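Local coordinates for protein 6-phospho-beta-d glycosidase (Streptococcus pyogenes, PDB 5FOO) that probably hydrolyses 6-phospho-beta-glucosides as a family 1 glycoside hydrolase, and is bound here to the cyclophellitol-type probe 6-phosphocyclophellitol, at residues A[15-20]-A[422-427]; A[21-26]-A[51-56]. The protein carries 1 engineered substitution. One frame throughout, in Å; residues are numbered along the deposited sequence.

Contact 1: A[15-20]-A[422-427]; sequences SGPQSE and WSWLNA. With JAZ (6-phosphocyclophellitol), chain G.
Ser-15 approaches Trp-424 only loosely (4.2 Å, Ser-15 OG to Trp-424 CZ2); its main work is local. As N-cap of helix 16-19 its OG accepts weakly from Gln-18 N, and Ser-15 OG donates to Gln-18 OE1 at 2.8 Å, in the carbonyl plane on a lone pair. Pro-17, whose missing N-H costs nothing in a first helical turn, lays CB against Trp-424 CH2 at 3.9 Å. Gln-18 carries the contact. Its chi1 of -62° sets CG beside the backbone N and over the six-membered ring of Trp-424, a CH-pi contact with Gln-18 CG 3.8 Å from the centroid; the extended chain beyond carries the amide on to the ligand. There the amide tilts 32° from the indole plane. Gln-18 NE2 donates to Trp-422 O at 3.1 Å and to ligand O15 at 3.0 Å, while Gln-18 OE1 accepts from ligand O16; a primary amide suits this double role. Gln-18 O in turn receives Trp-422 N almost straight (172°). Trp-424 NE1 donates to O16, which lies in the indole plane at its edge. Gln-18, Ser-423 and Trp-424 belong to the 6-phosphocyclophellitol pocket of a family 1 TIM-barrel glycosidase, where amide and indole N-H groups bond to hydroxyls of the sugar-like ligand.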
loop_
_atom_site.group_PDB
_atom_site.type_symbol
_atom_site.label_atom_id
_atom_site.label_comp_id
_atom_site.label_asym_id
_atom_site.label_seq_id
_atom_site.Cartn_x
_atom_site.Cartn_y
_atom_site.Cartn_z
ATOM N N SER A 15 1.513 0.834 -8.422
ATOM C CA SER A 15 2.066 -0.487 -8.278
ATOM C C SER A 15 2.265 -1.107 -9.666
ATOM O O SER A 15 1.679 -0.653 -10.651
ATOM C CB SER A 15 1.129 -1.333 -7.427
ATOM O OG SER A 15 -0.042 -1.635 -8.126
ATOM N N GLY A 16 3.123 -2.105 -9.769
ATOM C CA GLY A 16 3.353 -2.829 -11.042
ATOM C C GLY A 16 2.018 -3.363 -11.642
ATOM O O GLY A 16 1.715 -3.139 -12.828
ATOM N N PRO A 17 1.222 -4.062 -10.829
ATOM C CA PRO A 17 -0.005 -4.650 -11.359
ATOM C C PRO A 17 -1.035 -3.613 -11.843
ATOM O O PRO A 17 -1.754 -3.875 -12.802
ATOM C CB PRO A 17 -0.540 -5.472 -10.181
ATOM C CG PRO A 17 0.651 -5.764 -9.337
ATOM C CD PRO A 17 1.505 -4.526 -9.462
ATOM N N GLN A 18 -1.106 -2.451 -11.211
ATOM C CA GLN A 18 -2.129 -1.491 -11.520
ATOM C C GLN A 18 -1.726 -0.592 -12.682
ATOM O O GLN A 18 -2.591 0.050 -13.261
ATOM C CB GLN A 18 -2.448 -0.671 -10.311
ATOM C CG GLN A 18 -2.981 -1.514 -9.177
ATOM C CD GLN A 18 -3.242 -0.718 -7.937
ATOM O OE1 GLN A 18 -2.387 -0.647 -7.030
ATOM N NE2 GLN A 18 -4.460 -0.154 -7.839
ATOM N N SER A 19 -0.425 -0.543 -13.037
ATOM C CA SER A 19 0.026 0.361 -14.044
ATOM C C SER A 19 0.598 -0.331 -15.285
ATOM O O SER A 19 0.451 0.197 -16.374
ATOM C CB SER A 19 1.068 1.312 -13.422
ATOM O OG SER A 19 2.206 0.574 -12.958
ATOM N N GLU A 20 1.289 -1.464 -15.122
ATOM C CA GLU A 20 2.158 -1.979 -16.194
ATOM C C GLU A 20 1.441 -2.537 -17.398
ATOM O O GLU A 20 1.817 -2.256 -18.543
ATOM C CB GLU A 20 3.067 -3.095 -15.682
ATOM C CG GLU A 20 4.240 -2.643 -14.808
ATOM C CD GLU A 20 4.971 -3.786 -14.117
ATOM O OE1 GLU A 20 4.767 -4.973 -14.549
ATOM O OE2 GLU A 20 5.797 -3.509 -13.181
ATOM N N TRP A 422 -5.508 1.021 -12.756
ATOM C CA TRP A 422 -6.471 -0.059 -12.614
ATOM C C TRP A 422 -6.614 -0.410 -11.159
ATOM O O TRP A 422 -5.653 -0.902 -10.597
ATOM C CB TRP A 422 -5.948 -1.251 -13.403
ATOM C CG TRP A 422 -6.848 -2.411 -13.454
ATOM C CD1 TRP A 422 -8.053 -2.515 -14.156
ATOM C CD2 TRP A 422 -6.671 -3.656 -12.782
ATOM N NE1 TRP A 422 -8.574 -3.789 -13.987
ATOM C CE2 TRP A 422 -7.766 -4.494 -13.140
ATOM C CE3 TRP A 422 -5.684 -4.165 -11.920
ATOM C CZ2 TRP A 422 -7.911 -5.774 -12.642
ATOM C CZ3 TRP A 422 -5.836 -5.456 -11.437
ATOM C CH2 TRP A 422 -6.941 -6.251 -11.826
ATOM N N SER A 423 -7.777 -0.131 -10.522
ATOM C CA SER A 423 -7.949 -0.470 -9.096
ATOM C C SER A 423 -8.705 -1.814 -8.854
ATOM O O SER A 423 -9.793 -1.836 -8.282
ATOM C CB SER A 423 -8.588 0.637 -8.167
ATOM O OG SER A 423 -8.537 2.067 -8.454
ATOM N N TRP A 424 -8.119 -2.912 -9.261
ATOM C CA TRP A 424 -8.517 -4.196 -8.771
ATOM C C TRP A 424 -9.991 -4.443 -9.299
ATOM O O TRP A 424 -10.314 -4.094 -10.471
ATOM C CB TRP A 424 -8.372 -4.207 -7.224
ATOM C CG TRP A 424 -7.033 -3.641 -6.753
ATOM C CD1 TRP A 424 -6.836 -2.541 -5.982
ATOM C CD2 TRP A 424 -5.712 -4.182 -7.024
ATOM N NE1 TRP A 424 -5.496 -2.377 -5.717
ATOM C CE2 TRP A 424 -4.782 -3.354 -6.355
ATOM C CE3 TRP A 424 -5.240 -5.253 -7.775
ATOM C CZ2 TRP A 424 -3.404 -3.549 -6.452
ATOM C CZ3 TRP A 424 -3.839 -5.480 -7.855
ATOM C CH2 TRP A 424 -2.945 -4.621 -7.197
ATOM N N LEU A 425 -10.884 -4.913 -8.426
ATOM C CA LEU A 425 -12.280 -5.165 -8.830
ATOM C C LEU A 425 -12.948 -3.916 -9.383
ATOM O O LEU A 425 -13.704 -4.027 -10.336
ATOM C CB LEU A 425 -13.087 -5.779 -7.691
ATOM C CG LEU A 425 -12.590 -7.154 -7.313
ATOM C CD1 LEU A 425 -13.355 -7.621 -6.099
ATOM C CD2 LEU A 425 -12.723 -8.156 -8.455
ATOM N N ASN A 426 -12.603 -2.726 -8.910
ATOM C CA ASN A 426 -13.177 -1.519 -9.496
ATOM C C ASN A 426 -12.550 -0.986 -10.746
ATOM O O ASN A 426 -13.035 0.038 -11.319
ATOM C CB ASN A 426 -13.227 -0.432 -8.440
ATOM C CG ASN A 426 -13.983 -0.885 -7.241
ATOM O OD1 ASN A 426 -13.434 -1.117 -6.194
ATOM N ND2 ASN A 426 -15.238 -1.103 -7.426
ATOM N N ALA A 427 -11.461 -1.629 -11.181
ATOM C CA ALA A 427 -10.824 -1.248 -12.440
ATOM C C ALA A 427 -10.763 0.275 -12.528
ATOM O O ALA A 427 -10.242 0.861 -11.621
ATOM C CB ALA A 427 -11.558 -1.882 -13.624
HETATM C C2 JAZ G . -5.647 1.249 -4.365
HETATM C C3 JAZ G . -4.173 1.023 -3.966
HETATM C C4 JAZ G . -4.051 0.804 -2.462
HETATM C C5 JAZ G . -4.606 1.970 -1.655
HETATM C C6 JAZ G . -6.014 2.302 -2.100
HETATM C C7 JAZ G . -6.123 2.487 -3.614
HETATM C C8 JAZ G . -7.507 2.968 -4.043
HETATM O O9 JAZ G . -8.437 1.948 -3.690
HETATM P P10 JAZ G . -9.739 1.752 -4.579
HETATM O O11 JAZ G . -10.422 0.589 -3.950
HETATM O O12 JAZ G . -9.414 1.722 -6.014
HETATM O O13 JAZ G . -10.516 2.985 -4.417
HETATM O O14 JAZ G . -6.921 1.302 -1.618
HETATM O O15 JAZ G . -5.759 1.524 -5.766
HETATM O O16 JAZ G . -3.744 -0.137 -4.634
HETATM O O17 JAZ G . -2.698 0.566 -2.114
#

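Contact 2: A[21-26]-A[51-56]; sequences GRFAKQ and ASDAYH
Phe-23 packs against both Tyr-55 and His-56, two neighbours at the start of helix 54-67. With CG beside its own backbone N (chi1 -60°), the phenyl ring presents one face to His-56, whose CE1 stands over the ring centre, 3.5 Å above the plane. The pair is T-shaped, the imidazole edge meeting the phenyl face with planes at 66°. Asp-53 fixes that edge: Asp-53 OD1 accepts a hydrogen bond from His-56 ND1 through the syn lone pair at 2.6 Å, in the imidazole plane, and the same oxygen lies 3.5 Å from Phe-23 CE2.

CG of Tyr-55 lies anti to the backbone N (chi1 -178°), which brings Tyr-55 CD2 to 3.6 Å from Phe-23 CB and one ring face under Phe-23 O. Its hydroxyl bonds to Asp-94, and the small Ala-24 packs CB 3.8 Å from Tyr-55 OH. Positive phi suits Gly-21 to the helix exit, where a side chain would collide with the preceding carbonyl; Gly-21 N lies 3.8 Å from Ala-51 CB. The loop between helices 16-19 and 30-37, which holds the type II turn Arg-22 to Lys-25, packs on the N-terminal end of helix 54-67, with Arg-81 of helix 79-82 bonding to Phe-23 O.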
loop_
_atom_site.group_PDB
_atom_site.type_symbol
_atom_site.label_atom_id
_atom_site.label_comp_id
_atom_site.label_asym_id
_atom_site.label_seq_id
_atom_site.Cartn_x
_atom_site.Cartn_y
_atom_site.Cartn_z
ATOM N N GLY A 21 0.426 -3.358 -17.133
ATOM C CA GLY A 21 -0.088 -4.283 -18.162
ATOM C C GLY A 21 0.685 -5.591 -18.079
ATOM O O GLY A 21 1.736 -5.648 -17.445
ATOM N N ARG A 22 0.144 -6.643 -18.689
ATOM C CA ARG A 22 0.763 -7.964 -18.686
ATOM C C ARG A 22 1.698 -8.193 -19.866
ATOM O O ARG A 22 2.207 -9.280 -20.029
ATOM C CB ARG A 22 -0.304 -9.021 -18.662
ATOM C CG ARG A 22 -1.051 -9.028 -17.318
ATOM C CD ARG A 22 -2.061 -10.210 -17.264
ATOM N NE ARG A 22 -1.441 -11.507 -17.520
ATOM C CZ ARG A 22 -2.069 -12.664 -17.774
ATOM N NH1 ARG A 22 -3.412 -12.796 -17.807
ATOM N NH2 ARG A 22 -1.341 -13.728 -18.027
ATOM N N PHE A 23 1.968 -7.143 -20.637
ATOM C CA PHE A 23 2.855 -7.212 -21.762
ATOM C C PHE A 23 4.129 -7.849 -21.320
ATOM O O PHE A 23 4.667 -7.369 -20.362
ATOM C CB PHE A 23 3.183 -5.825 -22.259
ATOM C CG PHE A 23 1.983 -5.051 -22.687
ATOM C CD1 PHE A 23 1.415 -5.272 -23.914
ATOM C CD2 PHE A 23 1.433 -4.061 -21.844
ATOM C CE1 PHE A 23 0.301 -4.539 -24.311
ATOM C CE2 PHE A 23 0.338 -3.329 -22.252
ATOM C CZ PHE A 23 -0.218 -3.569 -23.480
ATOM N N ALA A 24 4.568 -8.911 -22.035
ATOM C CA ALA A 24 5.787 -9.708 -21.748
ATOM C C ALA A 24 5.985 -10.233 -20.310
ATOM O O ALA A 24 7.127 -10.398 -19.867
ATOM C CB ALA A 24 7.025 -8.957 -22.178
ATOM N N LYS A 25 4.898 -10.504 -19.596
ATOM C CA LYS A 25 5.006 -10.898 -18.222
ATOM C C LYS A 25 4.815 -12.367 -18.178
ATOM O O LYS A 25 3.756 -12.852 -18.558
ATOM C CB LYS A 25 4.004 -10.150 -17.302
ATOM C CG LYS A 25 4.382 -10.191 -15.827
ATOM C CD LYS A 25 3.469 -9.347 -14.941
ATOM C CE LYS A 25 2.124 -10.040 -14.763
ATOM N NZ LYS A 25 1.164 -9.387 -13.838
ATOM N N GLN A 26 5.794 -13.073 -17.632
ATOM C CA GLN A 26 5.840 -14.517 -17.748
ATOM C C GLN A 26 4.718 -15.212 -16.979
ATOM O O GLN A 26 4.221 -16.255 -17.415
ATOM C CB GLN A 26 7.212 -15.019 -17.295
ATOM C CG GLN A 26 7.408 -16.509 -17.398
ATOM C CD GLN A 26 8.827 -16.985 -17.044
ATOM O OE1 GLN A 26 9.801 -16.247 -16.960
ATOM N NE2 GLN A 26 8.929 -18.253 -16.849
ATOM N N ALA A 51 -3.845 -2.399 -18.470
ATOM C CA ALA A 51 -3.875 -1.465 -17.392
ATOM C C ALA A 51 -3.545 -0.053 -17.900
ATOM O O ALA A 51 -4.183 0.392 -18.848
ATOM C CB ALA A 51 -2.938 -1.937 -16.270
ATOM N N SER A 52 -2.532 0.648 -17.354
ATOM C CA SER A 52 -2.241 1.964 -17.868
ATOM C C SER A 52 -0.976 1.967 -18.741
ATOM O O SER A 52 -0.395 2.989 -18.894
ATOM C CB SER A 52 -2.193 3.011 -16.736
ATOM O OG SER A 52 -3.537 3.359 -16.359
ATOM N N ASP A 53 -0.583 0.826 -19.294
ATOM C CA ASP A 53 0.420 0.753 -20.353
ATOM C C ASP A 53 1.820 1.279 -19.913
ATOM O O ASP A 53 2.632 1.727 -20.750
ATOM C CB ASP A 53 -0.078 1.502 -21.627
ATOM C CG ASP A 53 0.755 1.196 -22.878
ATOM O OD1 ASP A 53 1.209 0.003 -22.952
ATOM O OD2 ASP A 53 0.941 2.152 -23.762
ATOM N N ALA A 54 2.104 1.202 -18.618
ATOM C CA ALA A 54 3.431 1.587 -18.123
ATOM C C ALA A 54 4.558 0.679 -18.659
ATOM O O ALA A 54 5.720 1.126 -18.764
ATOM C CB ALA A 54 3.450 1.658 -16.611
ATOM N N TYR A 55 4.251 -0.566 -19.023
ATOM C CA TYR A 55 5.240 -1.366 -19.702
ATOM C C TYR A 55 5.918 -0.571 -20.870
ATOM O O TYR A 55 7.168 -0.583 -21.021
ATOM C CB TYR A 55 4.720 -2.731 -20.165
ATOM C CG TYR A 55 5.816 -3.556 -20.827
ATOM C CD1 TYR A 55 6.702 -4.297 -20.067
ATOM C CD2 TYR A 55 6.005 -3.541 -22.223
ATOM C CE1 TYR A 55 7.753 -4.986 -20.660
ATOM C CE2 TYR A 55 7.027 -4.276 -22.817
ATOM C CZ TYR A 55 7.905 -4.987 -22.021
ATOM O OH TYR A 55 8.957 -5.741 -22.574
ATOM N N HIS A 56 5.090 0.143 -21.653
ATOM C CA HIS A 56 5.561 0.914 -22.773
ATOM C C HIS A 56 5.877 2.357 -22.407
ATOM O O HIS A 56 6.855 2.899 -22.887
ATOM C CB HIS A 56 4.540 0.857 -23.897
ATOM C CG HIS A 56 4.312 -0.519 -24.447
ATOM N ND1 HIS A 56 3.123 -1.198 -24.286
ATOM C CD2 HIS A 56 5.085 -1.303 -25.231
ATOM C CE1 HIS A 56 3.200 -2.360 -24.918
ATOM N NE2 HIS A 56 4.379 -2.452 -25.495
#

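Segment 15-20 runs straight into 21-26, both segments of contact 2 lie between those of contact 1 in sequence, and the contact centres are 11 Å apart. Two probable backbone hydrogen bonds join them: Ser-19 O to Ala-54 N and Glu-20 O to Tyr-55 N, each 3.0 Å, so N-H groups at the start of helix 54-67 meet carbonyls at the end of segment 15-20. Gln-18 O also lies 3.6 Å from Ala-51 CB. Contact 1 touches the bound 6-phosphocyclophellitol directly, whereas the Ala-51 side chain is about 11 Å from it. Contact 2 is therefore an outer layer, partly open to solvent, backing the buried segment that carries Gln-18.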